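Local coordinates for protein membrane-bound lytic murein transglycosylase (PDB 2PNW) that probably cleaves the glycan strands of bacterial cell-wall murein as a lytic transglycosylase of the MltA family, at residues E107-A110 against V115-Y118; L194-P197 against I201-I204. All blocks are in the same frame, centred on the assembly; numbering follows the deposited sequence.

Contact 1 (E107-A110 against V115-Y118); sequences EVSA and VWRY
Ser109 and Trp116 meet across the mouth of a short loop, with the serine CB set over one face of the indole. Ser109 CB stands 3.6 Å from the centroid of the five-membered ring of Trp116 and 20° off its normal, a CH-pi contact; its nearest ring atom is Trp116 CG, at 3.4 Å from Ser109 CB. The six-membered ring extends back along the backbone of 107-109. Trp116 CZ3 lies 3.6 Å from Val108 CA, and Val108 O sits over the same face as the serine CB, toward the ring's rim. Glu107 O instead comes in the ring plane, at the edge, 3.5 Å from Trp116 CZ3. The glutamate side chain adds a looser touch, its CB 4.1 Å from Trp116 CH2. One indole therefore packs against three successive residues, chiefly through the serine CB and through backbone atoms of Val108 and Glu107. On the other face of the ring, Val115 CG1 is 3.9 Å above the plane, so the tryptophan lies between its own neighbour and the strand.

In the second shell, Ser109 OG is anti to the backbone N (chi1 177°) and hydrogen-bonds Thr111 O, which ties the hydroxyl to the start of the loop and leaves CB as the group over the indole. Asp113 OD1 accepts from both Val115 N and Trp116 N where an inverse gamma turn centred on Trp116 bends the chain, and Arg178 makes a cation-pi contact with the indole.

This is structural packing within the MltA-specific insert domain: the loop joins strand 96-109 to strand 118-121, and both strands pair antiparallel with 173-177, where Arg117 and Tyr118 face Ala177 in a classic beta bulge.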
ATOM      1  N   GLU A 107       7.188 -16.233   9.495  1.00 19.16           N
ATOM      2  CA  GLU A 107       8.032 -16.926  10.459  1.00 20.53           C
ATOM      3  C   GLU A 107       9.478 -16.494  10.334  1.00 18.83           C
ATOM      4  O   GLU A 107      10.048 -16.486   9.220  1.00 17.49           O
ATOM      5  CB  GLU A 107       7.947 -18.457  10.265  1.00 19.48           C
ATOM      6  CG  GLU A 107       6.566 -19.014  10.617  1.00 23.93           C
ATOM      7  CD  GLU A 107       6.465 -20.529  10.402  1.00 27.36           C
ATOM      8  OE1 GLU A 107       7.471 -21.178   9.996  1.00 34.28           O
ATOM      9  OE2 GLU A 107       5.358 -21.061  10.635  1.00 36.55           O
ATOM     10  N   VAL A 108      10.084 -16.181  11.482  1.00 17.63           N
ATOM     11  CA  VAL A 108      11.480 -15.761  11.543  1.00 17.34           C
ATOM     12  C   VAL A 108      12.201 -16.327  12.751  1.00 18.14           C
ATOM     13  O   VAL A 108      11.563 -16.935  13.624  1.00 18.26           O
ATOM     14  CB  VAL A 108      11.606 -14.201  11.567  1.00 18.05           C
ATOM     15  CG1 VAL A 108      10.956 -13.604  10.309  1.00 16.17           C
ATOM     16  CG2 VAL A 108      10.958 -13.614  12.838  1.00 16.57           C
ATOM     17  N   SER A 109      13.517 -16.134  12.771  1.00 18.65           N
ATOM     18  CA  SER A 109      14.347 -16.419  13.905  1.00 20.26           C
ATOM     19  C   SER A 109      15.286 -15.249  14.188  1.00 21.22           C
ATOM     20  O   SER A 109      15.692 -14.489  13.283  1.00 20.37           O
ATOM     21  CB  SER A 109      15.172 -17.692  13.670  1.00 20.80           C
ATOM     22  OG  SER A 109      16.037 -17.929  14.773  1.00 23.22           O
ATOM     23  N   ALA A 110      15.646 -15.107  15.455  1.00 21.17           N
ATOM     24  CA  ALA A 110      16.620 -14.089  15.858  1.00 23.09           C
ATOM     25  C   ALA A 110      18.050 -14.552  15.550  1.00 23.84           C
ATOM     26  O   ALA A 110      18.978 -13.756  15.564  1.00 25.16           O
ATOM     27  CB  ALA A 110      16.466 -13.774  17.364  1.00 23.09           C
ATOM     28  N   VAL A 115      18.658 -23.121   8.040  1.00 24.47           N
ATOM     29  CA  VAL A 115      17.221 -22.996   7.777  1.00 23.50           C
ATOM     30  C   VAL A 115      16.806 -21.506   7.749  1.00 22.60           C
ATOM     31  O   VAL A 115      16.206 -21.050   6.783  1.00 22.29           O
ATOM     32  CB  VAL A 115      16.392 -23.741   8.849  1.00 23.51           C
ATOM     33  CG1 VAL A 115      14.922 -23.395   8.748  1.00 24.34           C
ATOM     34  CG2 VAL A 115      16.610 -25.284   8.756  1.00 24.62           C
ATOM     35  N   TRP A 116      17.127 -20.789   8.821  1.00 22.20           N
ATOM     36  CA  TRP A 116      16.791 -19.355   8.959  1.00 21.83           C
ATOM     37  C   TRP A 116      17.921 -18.597   8.325  1.00 20.90           C
ATOM     38  O   TRP A 116      18.860 -18.218   8.989  1.00 20.02           O
ATOM     39  CB  TRP A 116      16.644 -18.999  10.453  1.00 22.44           C
ATOM     40  CG  TRP A 116      15.640 -19.912  11.113  1.00 21.83           C
ATOM     41  CD1 TRP A 116      15.910 -21.002  11.905  1.00 24.67           C
ATOM     42  CD2 TRP A 116      14.215 -19.820  11.029  1.00 22.78           C
ATOM     43  NE1 TRP A 116      14.732 -21.594  12.316  1.00 24.94           N
ATOM     44  CE2 TRP A 116      13.678 -20.893  11.795  1.00 23.61           C
ATOM     45  CE3 TRP A 116      13.330 -18.928  10.398  1.00 20.11           C
ATOM     46  CZ2 TRP A 116      12.307 -21.099  11.936  1.00 24.94           C
ATOM     47  CZ3 TRP A 116      11.956 -19.142  10.530  1.00 22.87           C
ATOM     48  CH2 TRP A 116      11.456 -20.233  11.290  1.00 23.61           C
ATOM     49  N   ARG A 117      17.825 -18.379   7.016  1.00 20.72           N
ATOM     50  CA  ARG A 117      18.997 -17.954   6.256  1.00 21.29           C
ATOM     51  C   ARG A 117      18.779 -16.659   5.491  1.00 20.15           C
ATOM     52  O   ARG A 117      19.717 -16.154   4.879  1.00 20.19           O
ATOM     53  CB  ARG A 117      19.415 -19.082   5.264  1.00 21.59           C
ATOM     54  CG  ARG A 117      18.304 -19.458   4.293  1.00 22.15           C
ATOM     55  CD  ARG A 117      18.642 -20.673   3.416  1.00 24.77           C
ATOM     56  NE  ARG A 117      19.793 -20.461   2.558  1.00 30.38           N
ATOM     57  CZ  ARG A 117      20.109 -21.243   1.517  1.00 36.31           C
ATOM     58  NH1 ARG A 117      21.195 -20.982   0.802  1.00 36.22           N
ATOM     59  NH2 ARG A 117      19.347 -22.291   1.188  1.00 36.90           N
ATOM     60  N   TYR A 118      17.552 -16.153   5.466  1.00 17.93           N
ATOM     61  CA  TYR A 118      17.254 -14.993   4.628  1.00 18.03           C
ATOM     62  C   TYR A 118      17.035 -13.759   5.481  1.00 17.60           C
ATOM     63  O   TYR A 118      15.978 -13.623   6.089  1.00 16.85           O
ATOM     64  CB  TYR A 118      16.017 -15.258   3.760  1.00 17.91           C
ATOM     65  CG  TYR A 118      16.174 -16.496   2.897  1.00 18.23           C
ATOM     66  CD1 TYR A 118      17.152 -16.536   1.891  1.00 21.86           C
ATOM     67  CD2 TYR A 118      15.360 -17.624   3.089  1.00 18.23           C
ATOM     68  CE1 TYR A 118      17.320 -17.681   1.082  1.00 21.25           C
ATOM     69  CE2 TYR A 118      15.523 -18.794   2.281  1.00 19.31           C
ATOM     70  CZ  TYR A 118      16.504 -18.783   1.279  1.00 21.41           C
ATOM     71  OH  TYR A 118      16.686 -19.893   0.467  1.00 22.37           O
TER

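Contact 2 (L194-P197 against I201-I204); sequences LVFP and IKRI
Leu194 carries CG beside its backbone N, whereas Ile204 places CG1 between N and the carbonyl carbon (chi1 60°) and CG2 beside N; these settings bring the two branched ends together. They cross at about a right angle, Leu194 CD1 lying 3.7 Å from Ile204 CG2 and Leu194 CD2 3.8 Å from Ile204 CD1. Both side chains are buried and also touch Ile174 and Ile120. The backbones form the turn end of an antiparallel beta hairpin, strands 191-195 and 201-209, within the MltA-specific insert domain. Leu194 and Lys202 form a hydrogen-bonded pair of it: Leu194 N donates to Lys202 O at 2.7 Å, and Lys202 N to Leu194 O at 2.9 Å, both fairly straight, 159° and 158° at the hydrogen. Val195 and Ile201 form the adjoining non-hydrogen-bonded pair, and Ile201 CA also reaches back to Leu194 O, at 3.1 Å, in a CA-H...O contact. Beyond the paired residues, Phe196 slants across the aliphatic part of Lys202, with Phe196 CE2 3.8 Å from Lys202 CG. Beyond CG the lysine chain runs extended past the ring, and its NZ forms a salt bridge with Glu263 on strand 259-263.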
ATOM      1  N   LEU A 194       6.091 -10.343  12.124  1.00 17.81           N
ATOM      2  CA  LEU A 194       7.124 -11.365  12.262  1.00 17.94           C
ATOM      3  C   LEU A 194       6.822 -12.216  13.503  1.00 18.90           C
ATOM      4  O   LEU A 194       6.588 -11.658  14.595  1.00 18.95           O
ATOM      5  CB  LEU A 194       8.508 -10.714  12.398  1.00 17.11           C
ATOM      6  CG  LEU A 194       8.949  -9.698  11.331  1.00 18.50           C
ATOM      7  CD1 LEU A 194      10.395  -9.309  11.595  1.00 19.25           C
ATOM      8  CD2 LEU A 194       8.790 -10.339   9.918  1.00 17.20           C
ATOM      9  N   VAL A 195       6.802 -13.539  13.344  1.00 18.47           N
ATOM     10  CA  VAL A 195       6.522 -14.444  14.470  1.00 19.84           C
ATOM     11  C   VAL A 195       7.751 -15.308  14.717  1.00 20.19           C
ATOM     12  O   VAL A 195       8.231 -16.012  13.808  1.00 17.62           O
ATOM     13  CB  VAL A 195       5.306 -15.359  14.202  1.00 21.73           C
ATOM     14  CG1 VAL A 195       4.877 -16.082  15.503  1.00 23.72           C
ATOM     15  CG2 VAL A 195       4.146 -14.559  13.682  1.00 23.76           C
ATOM     16  N   PHE A 196       8.270 -15.244  15.945  1.00 19.48           N
ATOM     17  CA  PHE A 196       9.511 -15.936  16.292  1.00 19.85           C
ATOM     18  C   PHE A 196       9.170 -17.316  16.912  1.00 20.86           C
ATOM     19  O   PHE A 196       8.023 -17.553  17.276  1.00 21.60           O
ATOM     20  CB  PHE A 196      10.298 -15.089  17.287  1.00 18.66           C
ATOM     21  CG  PHE A 196      10.913 -13.846  16.692  1.00 19.64           C
ATOM     22  CD1 PHE A 196      12.281 -13.800  16.422  1.00 17.29           C
ATOM     23  CD2 PHE A 196      10.140 -12.726  16.429  1.00 17.54           C
ATOM     24  CE1 PHE A 196      12.871 -12.646  15.879  1.00 20.05           C
ATOM     25  CE2 PHE A 196      10.715 -11.558  15.879  1.00 19.12           C
ATOM     26  CZ  PHE A 196      12.087 -11.524  15.619  1.00 18.31           C
ATOM     27  N   PRO A 197      10.162 -18.213  17.043  1.00 21.77           N
ATOM     28  CA  PRO A 197       9.902 -19.575  17.529  1.00 23.54           C
ATOM     29  C   PRO A 197       9.431 -19.627  18.987  1.00 24.39           C
ATOM     30  O   PRO A 197       8.809 -20.604  19.400  1.00 25.77           O
ATOM     31  CB  PRO A 197      11.262 -20.270  17.359  1.00 23.38           C
ATOM     32  CG  PRO A 197      11.982 -19.455  16.339  1.00 22.86           C
ATOM     33  CD  PRO A 197      11.584 -18.045  16.722  1.00 22.25           C
ATOM     34  N   ILE A 201       6.125 -11.571  18.769  1.00 22.79           N
ATOM     35  CA  ILE A 201       5.706 -10.917  17.525  1.00 23.41           C
ATOM     36  C   ILE A 201       6.394  -9.559  17.417  1.00 24.32           C
ATOM     37  O   ILE A 201       6.530  -8.846  18.425  1.00 23.56           O
ATOM     38  CB  ILE A 201       4.181 -10.766  17.472  1.00 24.73           C
ATOM     39  CG1 ILE A 201       3.524 -12.156  17.436  1.00 27.30           C
ATOM     40  CG2 ILE A 201       3.744  -9.928  16.246  1.00 23.78           C
ATOM     41  CD1 ILE A 201       2.025 -12.141  17.797  1.00 32.38           C
ATOM     42  N   LYS A 202       6.901  -9.238  16.223  1.00 23.17           N
ATOM     43  CA  LYS A 202       7.412  -7.885  15.936  1.00 24.68           C
ATOM     44  C   LYS A 202       6.739  -7.434  14.657  1.00 23.81           C
ATOM     45  O   LYS A 202       6.634  -8.211  13.714  1.00 25.14           O
ATOM     46  CB  LYS A 202       8.923  -7.900  15.708  1.00 24.99           C
ATOM     47  CG  LYS A 202       9.789  -8.081  16.943  1.00 30.49           C
ATOM     48  CD  LYS A 202      11.249  -7.754  16.581  1.00 37.20           C
ATOM     49  CE  LYS A 202      12.173  -7.914  17.778  1.00 41.27           C
ATOM     50  NZ  LYS A 202      13.594  -7.548  17.452  1.00 45.81           N
ATOM     51  N   ARG A 203       6.270  -6.202  14.602  1.00 22.35           N
ATOM     52  CA  ARG A 203       5.705  -5.711  13.354  1.00 21.84           C
ATOM     53  C   ARG A 203       6.777  -4.914  12.632  1.00 19.92           C
ATOM     54  O   ARG A 203       7.519  -4.170  13.278  1.00 21.31           O
ATOM     55  CB  ARG A 203       4.514  -4.809  13.648  1.00 22.01           C
ATOM     56  CG  ARG A 203       3.184  -5.540  13.689  1.00 27.31           C
ATOM     57  CD  ARG A 203       2.196  -4.467  13.351  1.00 31.99           C
ATOM     58  NE  ARG A 203       0.985  -4.921  12.719  1.00 30.83           N
ATOM     59  CZ  ARG A 203      -0.199  -4.852  13.282  1.00 32.93           C
ATOM     60  NH1 ARG A 203      -0.316  -4.399  14.533  1.00 31.90           N
ATOM     61  NH2 ARG A 203      -1.260  -5.259  12.602  1.00 33.27           N
ATOM     62  N   ILE A 204       6.869  -5.065  11.306  1.00 17.92           N
ATOM     63  CA  ILE A 204       7.812  -4.264  10.517  1.00 15.79           C
ATOM     64  C   ILE A 204       7.020  -3.581   9.409  1.00 15.41           C
ATOM     65  O   ILE A 204       5.986  -4.090   8.972  1.00 13.67           O
ATOM     66  CB  ILE A 204       8.982  -5.108   9.934  1.00 16.14           C
ATOM     67  CG1 ILE A 204       8.427  -6.220   9.002  1.00 15.51           C
ATOM     68  CG2 ILE A 204       9.868  -5.684  11.093  1.00 17.41           C
ATOM     69  CD1 ILE A 204       9.544  -7.060   8.199  1.00 15.34           C
TER

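How the contacts relate
Contact 1 closes before contact 2 opens along the chain, yet their centres are only 11 Å apart because strands 96-109 and 191-195 run side by side, parallel. Val108 and Val195 make the joint: Val108 N lies 3.0 Å from Val195 O, a probable hydrogen bond. Phe196 adds side-chain packing, its CZ 3.7 Å from Val108 CG2, and Pro197 CD approaches Val108 O at 3.3 Å. Val108 O thus has the Trp116 ring and Pro197 as neighbours, one from each contact. Both contacts lie within the MltA-specific insert; in MltA relatives the glycan-binding groove runs between this domain and the double-psi barrel domain.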